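Local structure of EGF family domain-containing protein (Toxoplasma gondii, 4Z80) at residues A[119-124]-A[292-297]; A[180-185]-A[258-263]; A[193-198]-A[206-211]; A[401-406]-A[427-432]. The protein binds a peptide of the rhoptry-neck protein RON2L1 and so probably helps form the moving junction through which the parasite invades host cells. All coordinates share one frame; numbering follows the deposited sequence.

Contact 1. Residues A[119-124]-A[292-297]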
# COMPACT_ATOMS: atom_id res chain seq x y z
N ASN A 119 10.21 -2.07 -9.53
CA ASN A 119 11.51 -1.40 -9.51
C ASN A 119 11.50 -0.31 -8.44
O ASN A 119 10.45 0.27 -8.15
CB ASN A 119 11.85 -0.78 -10.86
CG ASN A 119 11.95 -1.80 -11.97
OD1 ASN A 119 11.84 -3.00 -11.76
ND2 ASN A 119 12.16 -1.30 -13.19
N GLU A 120 12.65 -0.01 -7.86
CA GLU A 120 12.71 1.04 -6.86
C GLU A 120 12.46 2.42 -7.44
O GLU A 120 12.61 2.65 -8.65
CB GLU A 120 14.05 1.04 -6.14
CG GLU A 120 14.18 -0.06 -5.10
CD GLU A 120 15.44 0.08 -4.27
OE1 GLU A 120 16.18 1.07 -4.44
OE2 GLU A 120 15.69 -0.82 -3.44
N ILE A 121 12.09 3.34 -6.57
CA ILE A 121 11.94 4.75 -6.92
C ILE A 121 13.28 5.42 -7.18
O ILE A 121 14.35 4.90 -6.82
CB ILE A 121 11.19 5.53 -5.81
CG1 ILE A 121 12.01 5.57 -4.50
CG2 ILE A 121 9.82 4.91 -5.57
CD1 ILE A 121 11.38 6.40 -3.38
N HIS A 122 13.22 6.59 -7.81
CA HIS A 122 14.36 7.47 -8.00
C HIS A 122 13.97 8.85 -7.47
O HIS A 122 13.71 9.77 -8.24
CB HIS A 122 14.77 7.55 -9.47
CG HIS A 122 16.04 8.31 -9.71
ND1 HIS A 122 17.17 7.72 -10.21
CD2 HIS A 122 16.36 9.60 -9.47
CE1 HIS A 122 18.14 8.62 -10.29
NE2 HIS A 122 17.67 9.77 -9.85
N ALA A 123 13.91 8.99 -6.14
CA ALA A 123 13.48 10.25 -5.55
C ALA A 123 14.64 11.19 -5.21
O ALA A 123 14.45 12.18 -4.51
CB ALA A 123 12.64 9.98 -4.30
N ASN A 124 15.84 10.88 -5.71
CA ASN A 124 17.03 11.70 -5.49
C ASN A 124 17.38 11.77 -4.00
O ASN A 124 17.53 12.86 -3.42
CB ASN A 124 16.84 13.10 -6.07
CG ASN A 124 16.58 13.07 -7.57
OD1 ASN A 124 17.33 12.46 -8.33
ND2 ASN A 124 15.50 13.72 -8.00
N LEU A 292 5.90 0.81 -0.79
CA LEU A 292 5.97 1.74 -1.92
C LEU A 292 6.51 3.07 -1.43
O LEU A 292 6.19 3.52 -0.32
CB LEU A 292 4.60 1.93 -2.56
CG LEU A 292 3.90 0.67 -3.06
CD1 LEU A 292 2.51 1.02 -3.60
CD2 LEU A 292 4.71 -0.05 -4.11
N GLY A 293 7.32 3.73 -2.25
CA GLY A 293 7.95 4.97 -1.86
C GLY A 293 7.09 6.21 -2.10
O GLY A 293 7.39 7.28 -1.59
N TYR A 294 6.02 6.03 -2.86
CA TYR A 294 5.16 7.13 -3.28
C TYR A 294 3.71 6.90 -2.88
O TYR A 294 3.20 5.77 -2.97
CB TYR A 294 5.23 7.31 -4.80
CG TYR A 294 6.55 7.75 -5.38
CD1 TYR A 294 7.34 8.71 -4.75
CD2 TYR A 294 7.00 7.24 -6.59
CE1 TYR A 294 8.54 9.13 -5.31
CE2 TYR A 294 8.19 7.66 -7.16
CZ TYR A 294 8.96 8.60 -6.52
OH TYR A 294 10.16 9.03 -7.08
N HIS A 295 3.05 7.97 -2.45
CA HIS A 295 1.64 7.96 -2.10
C HIS A 295 0.73 8.14 -3.31
O HIS A 295 -0.44 7.75 -3.28
CB HIS A 295 1.32 9.05 -1.09
CG HIS A 295 2.03 8.89 0.22
ND1 HIS A 295 1.60 8.01 1.19
CD2 HIS A 295 3.13 9.49 0.71
CE1 HIS A 295 2.42 8.08 2.23
NE2 HIS A 295 3.35 8.97 1.96
N THR A 296 1.27 8.73 -4.37
CA THR A 296 0.51 8.99 -5.59
C THR A 296 -0.08 7.69 -6.12
O THR A 296 0.60 6.67 -6.20
CB THR A 296 1.43 9.62 -6.68
OG1 THR A 296 1.91 10.89 -6.23
CG2 THR A 296 0.66 9.83 -7.97
N GLN A 297 -1.36 7.73 -6.49
CA GLN A 297 -2.01 6.58 -7.11
C GLN A 297 -2.43 6.82 -8.56
O GLN A 297 -2.62 5.87 -9.32
CB GLN A 297 -3.21 6.17 -6.27
CG GLN A 297 -2.81 5.52 -4.94
CD GLN A 297 -3.79 5.83 -3.84
OE1 GLN A 297 -4.91 5.32 -3.82
NE2 GLN A 297 -3.39 6.71 -2.93
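Ile121 lies across the ring of Tyr294, and this aliphatic-on-aromatic pair carries most of the contact between 119-124 and 292-297. The methyl CG2 of Ile121 sits over one face of the tyrosine ring, displaced toward the rim, 3.9 Å from the centroid and 24° off the ring normal, which makes it a CH-pi contact. Its nearest ring atom is Tyr294 CE2, 3.6 Å from Ile121 CG2. The first torsion of Ile121 (chi1 65°) puts CG2 beside the backbone N, over the ring, and turns CG1 the other way, where CD1 comes within 4.0 Å of Gly293 CA. Glycine suits this place, since a side chain on its backbone would run into that methyl. Farther along the ring, the small Ala123 brings CB to 3.8 Å from Tyr294 OH, approaching obliquely. No hydrogen bond links the two segments, yet the phenol is not left without a polar partner in this buried setting: Tyr294 OH bonds to the carboxylate oxygen OE2 of Glu149, which also receives the backbone N of His122. One acid thus ties the ring end and the loop passing it. His122 turns its imidazole the other way, where ND1 bonds to the carbonyl of Val144. Two irregular loops meet here, one between strands 101-104 and 160-161, the other following strand 289-291; Tyr154 packs on Ile121, and helix 80-84 touches Tyr294 through Asp80.

Contact 2. Residues A[180-185]-A[258-263]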
# COMPACT_ATOMS: atom_id res chain seq x y z
N SER A 180 5.80 0.18 20.83
CA SER A 180 6.96 -0.70 20.91
C SER A 180 6.59 -2.19 20.89
O SER A 180 7.43 -3.02 20.55
CB SER A 180 7.76 -0.39 22.18
OG SER A 180 6.98 -0.58 23.34
N THR A 181 5.36 -2.52 21.24
CA THR A 181 4.91 -3.91 21.20
C THR A 181 4.51 -4.28 19.78
O THR A 181 4.94 -5.31 19.26
CB THR A 181 3.74 -4.15 22.15
OG1 THR A 181 4.15 -3.83 23.48
CG2 THR A 181 3.29 -5.61 22.09
N VAL A 182 3.70 -3.44 19.15
CA VAL A 182 3.32 -3.67 17.77
C VAL A 182 4.57 -3.68 16.88
O VAL A 182 4.70 -4.51 15.98
CB VAL A 182 2.32 -2.61 17.28
CG1 VAL A 182 2.11 -2.69 15.76
CG2 VAL A 182 1.00 -2.76 18.00
N CYS A 183 5.50 -2.77 17.17
CA CYS A 183 6.72 -2.63 16.38
C CYS A 183 7.91 -3.29 17.06
O CYS A 183 9.01 -2.72 17.06
CB CYS A 183 7.02 -1.15 16.16
SG CYS A 183 5.66 -0.22 15.41
N ASN A 184 7.72 -4.47 17.61
CA ASN A 184 8.76 -5.09 18.42
C ASN A 184 9.90 -5.67 17.59
O ASN A 184 10.87 -6.18 18.14
CB ASN A 184 8.17 -6.18 19.33
CG ASN A 184 7.53 -7.32 18.56
OD1 ASN A 184 7.64 -7.42 17.33
ND2 ASN A 184 6.87 -8.21 19.28
N PHE A 185 9.79 -5.54 16.27
CA PHE A 185 10.79 -6.05 15.34
C PHE A 185 11.66 -4.92 14.82
O PHE A 185 12.49 -5.11 13.92
CB PHE A 185 10.11 -6.75 14.16
CG PHE A 185 9.12 -5.87 13.45
CD1 PHE A 185 7.81 -5.79 13.89
CD2 PHE A 185 9.52 -5.09 12.38
CE1 PHE A 185 6.91 -4.96 13.26
CE2 PHE A 185 8.62 -4.26 11.75
CZ PHE A 185 7.30 -4.19 12.19
N LEU A 258 4.25 -3.36 8.97
CA LEU A 258 5.63 -3.13 8.54
C LEU A 258 5.81 -1.66 8.14
O LEU A 258 6.80 -1.04 8.50
CB LEU A 258 6.01 -4.06 7.38
CG LEU A 258 7.45 -3.90 6.86
CD1 LEU A 258 8.48 -4.17 7.96
CD2 LEU A 258 7.70 -4.80 5.66
N SER A 259 4.84 -1.10 7.42
CA SER A 259 4.90 0.31 7.07
C SER A 259 4.81 1.23 8.27
O SER A 259 5.62 2.15 8.43
CB SER A 259 3.79 0.68 6.09
OG SER A 259 3.64 2.10 6.06
N ARG A 260 3.81 0.99 9.12
CA ARG A 260 3.60 1.81 10.31
C ARG A 260 4.88 1.98 11.11
O ARG A 260 5.21 3.07 11.58
CB ARG A 260 2.53 1.15 11.19
CG ARG A 260 2.31 1.86 12.51
CD ARG A 260 1.29 1.14 13.36
NE ARG A 260 1.17 1.78 14.66
CZ ARG A 260 0.35 1.36 15.62
NH1 ARG A 260 -0.40 0.29 15.44
NH2 ARG A 260 0.30 2.03 16.77
N CYS A 261 5.62 0.89 11.24
CA CYS A 261 6.72 0.84 12.20
C CYS A 261 8.06 1.32 11.65
O CYS A 261 8.99 1.54 12.43
CB CYS A 261 6.88 -0.59 12.72
SG CYS A 261 5.46 -1.20 13.64
N THR A 262 8.18 1.48 10.34
CA THR A 262 9.49 1.75 9.73
C THR A 262 9.69 3.17 9.21
O THR A 262 10.73 3.46 8.63
CB THR A 262 9.78 0.78 8.56
OG1 THR A 262 8.69 0.80 7.61
CG2 THR A 262 9.97 -0.64 9.07
N THR A 263 8.72 4.06 9.42
CA THR A 263 8.85 5.46 9.02
C THR A 263 10.19 6.08 9.38
O THR A 263 10.85 6.71 8.54
CB THR A 263 7.71 6.30 9.65
OG1 THR A 263 6.47 5.95 9.02
CG2 THR A 263 7.96 7.80 9.53
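Between 180-185 and 258-263 the backbones come closest at Cys183 and Cys261, whose CA atoms are 5.4 Å apart. The first segment curls through a type I beta turn from Thr181 to Asn184, while the second lies largely on helix 252-262. No hydrogen bond passes between them; the link is covalent. Cys183 SG and Cys261 SG form a disulfide of 2.0 Å with a chi3 of -75°, and the bridge draws Cys183 CB to 3.5 Å from Cys261 CB, tighter than ordinary carbon packing. Each sulfur stands beside its own backbone N, anti to the carbonyl carbon. Phe185 shields one flank of the bridge. With its first torsion at 56°, CG lies between the backbone N and the carbonyl carbon, and the far end of the ring reaches the helix: Phe185 CZ is 3.7 Å from Cys261 CB. The side chains of Phe185 and Leu258 cross at about a right angle, CE2 of Phe185 being 3.8 Å from CD1 of Leu258. Cys261 SG also makes an oblique sulfur-aromatic contact with the Phe185 ring. Val182 uses its branch CG1 against Arg260, 3.9 Å from NH1, crossing the extended arginine chain. Arg260 NE gives a hydrogen bond to the carbonyl of Glu177, and the guanidinium makes a cation-pi contact with Trp30. Within the fold the disulfide staples the loop between helix 165-172 and strand 192-193 to helix 252-262, with strand 43-51 against Val182 and Arg260, and strand 289-291 against Leu258 and Ser259.

Contact 3. Residues A[193-198]-A[206-211]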
# COMPACT_ATOMS: atom_id res chain seq x y z
N ARG A 193 17.25 -5.59 10.47
CA ARG A 193 18.57 -5.62 9.85
C ARG A 193 18.53 -5.46 8.33
O ARG A 193 17.77 -6.14 7.65
CB ARG A 193 19.28 -6.95 10.16
CG ARG A 193 19.37 -7.30 11.63
CD ARG A 193 20.58 -6.68 12.30
NE ARG A 193 20.71 -7.16 13.67
CZ ARG A 193 21.37 -6.52 14.63
NH1 ARG A 193 21.97 -5.37 14.38
NH2 ARG A 193 21.42 -7.03 15.85
N PHE A 194 19.37 -4.56 7.82
CA PHE A 194 19.59 -4.43 6.39
C PHE A 194 20.88 -5.14 6.04
O PHE A 194 20.89 -6.10 5.27
CB PHE A 194 19.66 -2.95 5.99
CG PHE A 194 19.85 -2.69 4.51
CD1 PHE A 194 19.43 -3.60 3.55
CD2 PHE A 194 20.44 -1.51 4.09
CE1 PHE A 194 19.60 -3.32 2.20
CE2 PHE A 194 20.62 -1.24 2.74
CZ PHE A 194 20.20 -2.14 1.80
N LEU A 195 21.97 -4.67 6.64
CA LEU A 195 23.26 -5.36 6.57
C LEU A 195 23.51 -5.98 7.93
O LEU A 195 23.86 -5.28 8.88
CB LEU A 195 24.38 -4.40 6.17
CG LEU A 195 24.03 -3.48 4.99
CD1 LEU A 195 25.20 -2.57 4.66
CD2 LEU A 195 23.59 -4.29 3.78
N ASP A 196 23.30 -7.29 8.02
CA ASP A 196 23.41 -8.01 9.28
C ASP A 196 24.86 -8.36 9.56
O ASP A 196 25.40 -9.32 9.02
CB ASP A 196 22.56 -9.27 9.26
CG ASP A 196 22.44 -9.92 10.63
OD1 ASP A 196 23.11 -9.44 11.57
OD2 ASP A 196 21.68 -10.90 10.76
N THR A 197 25.49 -7.58 10.43
CA THR A 197 26.91 -7.72 10.71
C THR A 197 27.17 -8.87 11.69
O THR A 197 28.32 -9.24 11.93
CB THR A 197 27.48 -6.41 11.27
OG1 THR A 197 26.76 -6.03 12.44
CG2 THR A 197 27.36 -5.31 10.22
N THR A 198 26.10 -9.43 12.25
CA THR A 198 26.22 -10.58 13.13
C THR A 198 26.37 -11.87 12.33
O THR A 198 26.53 -12.95 12.90
CB THR A 198 25.00 -10.71 14.08
OG1 THR A 198 23.85 -11.14 13.34
CG2 THR A 198 24.70 -9.38 14.76
N TYR A 206 29.22 -9.10 6.39
CA TYR A 206 27.80 -9.05 6.74
C TYR A 206 26.99 -9.87 5.76
O TYR A 206 27.48 -10.23 4.69
CB TYR A 206 27.29 -7.60 6.75
CG TYR A 206 27.51 -6.89 5.43
CD1 TYR A 206 26.58 -6.97 4.41
CD2 TYR A 206 28.66 -6.14 5.22
CE1 TYR A 206 26.78 -6.33 3.20
CE2 TYR A 206 28.87 -5.49 4.02
CZ TYR A 206 27.93 -5.58 3.01
OH TYR A 206 28.14 -4.93 1.82
N THR A 207 25.74 -10.15 6.12
CA THR A 207 24.79 -10.75 5.20
C THR A 207 23.74 -9.69 4.86
O THR A 207 23.22 -9.01 5.75
CB THR A 207 24.13 -12.01 5.78
OG1 THR A 207 25.13 -12.98 6.09
CG2 THR A 207 23.15 -12.61 4.78
N GLU A 208 23.43 -9.57 3.58
CA GLU A 208 22.49 -8.55 3.10
C GLU A 208 21.05 -9.05 3.17
O GLU A 208 20.73 -10.12 2.67
CB GLU A 208 22.83 -8.15 1.66
CG GLU A 208 21.94 -7.05 1.10
CD GLU A 208 22.14 -6.83 -0.39
OE1 GLU A 208 23.15 -7.33 -0.94
OE2 GLU A 208 21.30 -6.15 -1.01
N TYR A 209 20.19 -8.24 3.78
CA TYR A 209 18.75 -8.48 3.80
C TYR A 209 18.05 -7.25 3.24
O TYR A 209 18.51 -6.68 2.25
CB TYR A 209 18.28 -8.83 5.22
CG TYR A 209 18.85 -10.14 5.73
CD1 TYR A 209 18.42 -11.35 5.21
CD2 TYR A 209 19.80 -10.15 6.74
CE1 TYR A 209 18.94 -12.55 5.68
CE2 TYR A 209 20.32 -11.34 7.21
CZ TYR A 209 19.88 -12.54 6.67
OH TYR A 209 20.39 -13.73 7.13
N ALA A 210 16.96 -6.83 3.87
CA ALA A 210 16.18 -5.68 3.42
C ALA A 210 15.17 -5.33 4.49
O ALA A 210 14.79 -6.19 5.28
CB ALA A 210 15.47 -6.00 2.12
N PHE A 211 14.72 -4.08 4.53
CA PHE A 211 13.66 -3.70 5.47
C PHE A 211 12.28 -4.20 5.01
O PHE A 211 11.35 -4.24 5.81
CB PHE A 211 13.59 -2.19 5.66
CG PHE A 211 14.77 -1.59 6.39
CD1 PHE A 211 15.69 -2.38 7.08
CD2 PHE A 211 14.95 -0.22 6.40
CE1 PHE A 211 16.76 -1.79 7.75
CE2 PHE A 211 16.02 0.37 7.06
CZ PHE A 211 16.92 -0.42 7.74
O HOH W 1 15.46 -7.63 7.45
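Arg193 meets the second segment through its backbone: its carbonyl O and that of Ala210 both accept from one water, which bridges two acceptors that could not bond each other. Phe194 follows with its carbonyl O taking the N-H of Tyr209 at 2.7 Å, nearly straight at 169°. Its CB touches Phe211 CE1, and its ring points an edge at the face of Phe211 (edge-to-face), the planes 59° apart. Leu195 forms a non-hydrogen-bonded antiparallel pair with Glu208 and runs side by side with Tyr206; Leu195 CB lies 3.8 Å from Tyr206 CD1. Asp196 pairs with Thr207 by two backbone bonds, Asp196 N to Thr207 O at 2.8 Å and Thr207 N to Asp196 O at 3.0 Å. Its CB meets the edge of the Tyr209 ring near its plane, at CE2. The bond from Thr198 N to Asp196 OD1, 3.1 Å, closes an Asx turn, and Thr198 OG1 adds a second bond to OD1 from the same face, at 2.6 Å, while OD2 pairs with Lys244. Thr197 packs its CG2 on Tyr206 CB. In this short hairpin the backbone bonds set the register and apolar groups supply the surface: through Phe194, Leu195, Thr197 and Tyr206, the hairpin's largely apolar flank packs directly on Met23, Ile25 and Ile31 of the bound RON2L1 peptide chain.

Contact 4. Residues A[401-406]-A[427-432]. With SO4 (sulfate ion), chain J.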
# COMPACT_ATOMS: atom_id res chain seq x y z
N ARG A 401 -18.50 7.90 -9.63
CA ARG A 401 -19.94 8.11 -9.49
C ARG A 401 -20.49 7.74 -8.12
O ARG A 401 -21.66 7.96 -7.84
CB ARG A 401 -20.69 7.29 -10.53
CG ARG A 401 -20.36 7.57 -12.00
CD ARG A 401 -21.01 8.86 -12.49
NE ARG A 401 -20.21 10.02 -12.12
CZ ARG A 401 -20.62 11.28 -12.25
NH1 ARG A 401 -19.80 12.26 -11.88
NH2 ARG A 401 -21.82 11.56 -12.74
N GLY A 402 -19.65 7.13 -7.28
CA GLY A 402 -20.10 6.66 -5.98
C GLY A 402 -20.60 5.23 -5.99
O GLY A 402 -21.28 4.82 -5.05
N TYR A 403 -20.26 4.47 -7.03
CA TYR A 403 -20.70 3.08 -7.14
C TYR A 403 -19.70 2.17 -6.42
O TYR A 403 -18.53 2.15 -6.78
CB TYR A 403 -20.79 2.63 -8.60
CG TYR A 403 -21.60 3.50 -9.54
CD1 TYR A 403 -22.63 4.31 -9.08
CD2 TYR A 403 -21.32 3.49 -10.90
CE1 TYR A 403 -23.35 5.11 -9.97
CE2 TYR A 403 -22.04 4.26 -11.78
CZ TYR A 403 -23.04 5.06 -11.32
OH TYR A 403 -23.72 5.84 -12.24
N HIS A 404 -20.16 1.39 -5.44
CA HIS A 404 -19.27 0.47 -4.74
C HIS A 404 -19.70 -0.98 -4.82
O HIS A 404 -18.98 -1.86 -4.34
CB HIS A 404 -19.14 0.87 -3.27
CG HIS A 404 -18.45 2.17 -3.10
ND1 HIS A 404 -17.12 2.34 -3.42
CD2 HIS A 404 -18.91 3.39 -2.74
CE1 HIS A 404 -16.78 3.60 -3.22
NE2 HIS A 404 -17.85 4.26 -2.82
N TRP A 405 -20.84 -1.23 -5.45
CA TRP A 405 -21.41 -2.57 -5.59
C TRP A 405 -21.94 -2.71 -7.00
O TRP A 405 -22.58 -1.79 -7.51
CB TRP A 405 -22.54 -2.80 -4.57
CG TRP A 405 -22.16 -2.41 -3.18
CD1 TRP A 405 -21.60 -3.21 -2.23
CD2 TRP A 405 -22.27 -1.11 -2.59
NE1 TRP A 405 -21.36 -2.49 -1.08
CE2 TRP A 405 -21.76 -1.20 -1.28
CE3 TRP A 405 -22.74 0.13 -3.05
CZ2 TRP A 405 -21.73 -0.11 -0.42
CZ3 TRP A 405 -22.71 1.20 -2.20
CH2 TRP A 405 -22.20 1.09 -0.90
N ALA A 406 -21.67 -3.86 -7.62
CA ALA A 406 -22.26 -4.18 -8.91
C ALA A 406 -22.73 -5.62 -8.93
O ALA A 406 -22.13 -6.50 -8.31
CB ALA A 406 -21.26 -3.94 -10.03
N CYS A 427 -23.96 -5.36 -16.57
CA CYS A 427 -23.50 -4.88 -15.27
C CYS A 427 -24.43 -3.85 -14.71
O CYS A 427 -24.72 -2.86 -15.37
CB CYS A 427 -22.14 -4.20 -15.36
SG CYS A 427 -20.98 -4.93 -16.45
N PHE A 428 -24.90 -4.07 -13.48
CA PHE A 428 -25.75 -3.10 -12.80
C PHE A 428 -24.98 -2.47 -11.65
O PHE A 428 -24.47 -3.18 -10.79
CB PHE A 428 -27.03 -3.76 -12.28
CG PHE A 428 -27.90 -4.30 -13.36
CD1 PHE A 428 -28.84 -3.49 -13.97
CD2 PHE A 428 -27.78 -5.61 -13.78
CE1 PHE A 428 -29.64 -3.98 -14.98
CE2 PHE A 428 -28.58 -6.10 -14.79
CZ PHE A 428 -29.51 -5.29 -15.38
N PHE A 429 -24.91 -1.15 -11.63
CA PHE A 429 -24.12 -0.42 -10.65
C PHE A 429 -25.00 0.22 -9.58
O PHE A 429 -26.06 0.78 -9.89
CB PHE A 429 -23.28 0.68 -11.33
CG PHE A 429 -22.31 0.17 -12.35
CD1 PHE A 429 -21.12 -0.43 -11.97
CD2 PHE A 429 -22.56 0.32 -13.71
CE1 PHE A 429 -20.21 -0.88 -12.90
CE2 PHE A 429 -21.66 -0.13 -14.65
CZ PHE A 429 -20.48 -0.74 -14.25
N TYR A 430 -24.55 0.15 -8.33
CA TYR A 430 -25.31 0.63 -7.19
C TYR A 430 -24.52 1.57 -6.29
O TYR A 430 -23.31 1.41 -6.13
CB TYR A 430 -25.78 -0.55 -6.34
CG TYR A 430 -26.50 -1.63 -7.11
CD1 TYR A 430 -27.80 -1.45 -7.54
CD2 TYR A 430 -25.88 -2.85 -7.37
CE1 TYR A 430 -28.46 -2.45 -8.23
CE2 TYR A 430 -26.53 -3.85 -8.06
CZ TYR A 430 -27.82 -3.65 -8.48
OH TYR A 430 -28.45 -4.65 -9.16
N SER A 431 -25.24 2.52 -5.67
CA SER A 431 -24.67 3.36 -4.63
C SER A 431 -25.38 3.18 -3.29
O SER A 431 -25.12 3.93 -2.34
CB SER A 431 -24.72 4.83 -5.05
OG SER A 431 -26.06 5.27 -5.21
N THR A 432 -26.25 2.17 -3.21
CA THR A 432 -27.01 1.83 -2.01
C THR A 432 -26.27 0.78 -1.20
O THR A 432 -25.74 -0.17 -1.77
CB THR A 432 -28.40 1.27 -2.37
OG1 THR A 432 -29.13 2.22 -3.17
CG2 THR A 432 -29.20 0.95 -1.11
S SO4 J . -21.69 15.25 -13.01
O1 SO4 J . -21.92 16.59 -12.48
O2 SO4 J . -22.63 14.32 -12.37
O3 SO4 J . -20.30 14.86 -12.74
O4 SO4 J . -21.94 15.23 -14.45
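The start of strand 405-410 pairs here with the end of strand 424-430, its antiparallel neighbour in a four-stranded sheet. Trp405 and Tyr430 form a hydrogen-bonded pair, with Tyr430 N giving to Trp405 O at 2.9 Å; Ala406 and Phe429 make the adjoining non-hydrogen-bonded pair. His404 N bonds to Tyr430 O at 3.2 Å, so the same tyrosine is gripped at its N and its O. The Trp405 indole lies with one face under Thr432 O, 3.3 Å from Trp405 CE3, and the CB of His404 lies over the opposite face, near its rim. A broad flat ring suits this slot, and its NE1 finds the carbonyl of Phe19. On the side of the sheet where Ala406 and Phe429 point, Tyr403 lays its ring over Phe429 CB, 3.8 Å from the ring centroid. Their rings are nearly parallel, 16° apart, but displaced so that little of one lies over the other. The CB of Arg401 sits above the other face of Tyr403, again toward the rim. That arginine chain kinks twice along its length, away from the strands, and grips a sulfate, probably from the crystallisation liquor, with two bonds: NH1 to O3 at 2.8 Å and NH2 to O2 at 2.9 Å. NH1 also bonds to the carbonyl of Ser397. Helix 378-387 packs on Ala406 through Cys381 and Leu385, where a small side chain fits; Cys381 is the disulfide partner of Cys427. Strand 371-377 flanks Phe428 and Phe429, strand 443-447 bonds to Ala406 through Phe446, and helix 21-24 packs on His404 and Trp405.

In the fold
Contacts 1, 3 and 4 are buried, contact 2 only partly. Along the chain contact 3 is nested inside the loop closed by contact 2, and both lie within that closed by contact 1; contact 4 follows separately, its centre about 48 Å from that of contact 3. Contacts 2 and 3 touch, where Leu258 CD1 packs 3.6 Å from Phe211 O. Their chemistry differs with the elements joined: irregular loops pack without a hydrogen bond between them in contact 1, a covalent bridge ties loop to helix in contact 2, and backbone bonds pair strands in contacts 3 and 4. Among the four, only contact 3 touches the partner chain.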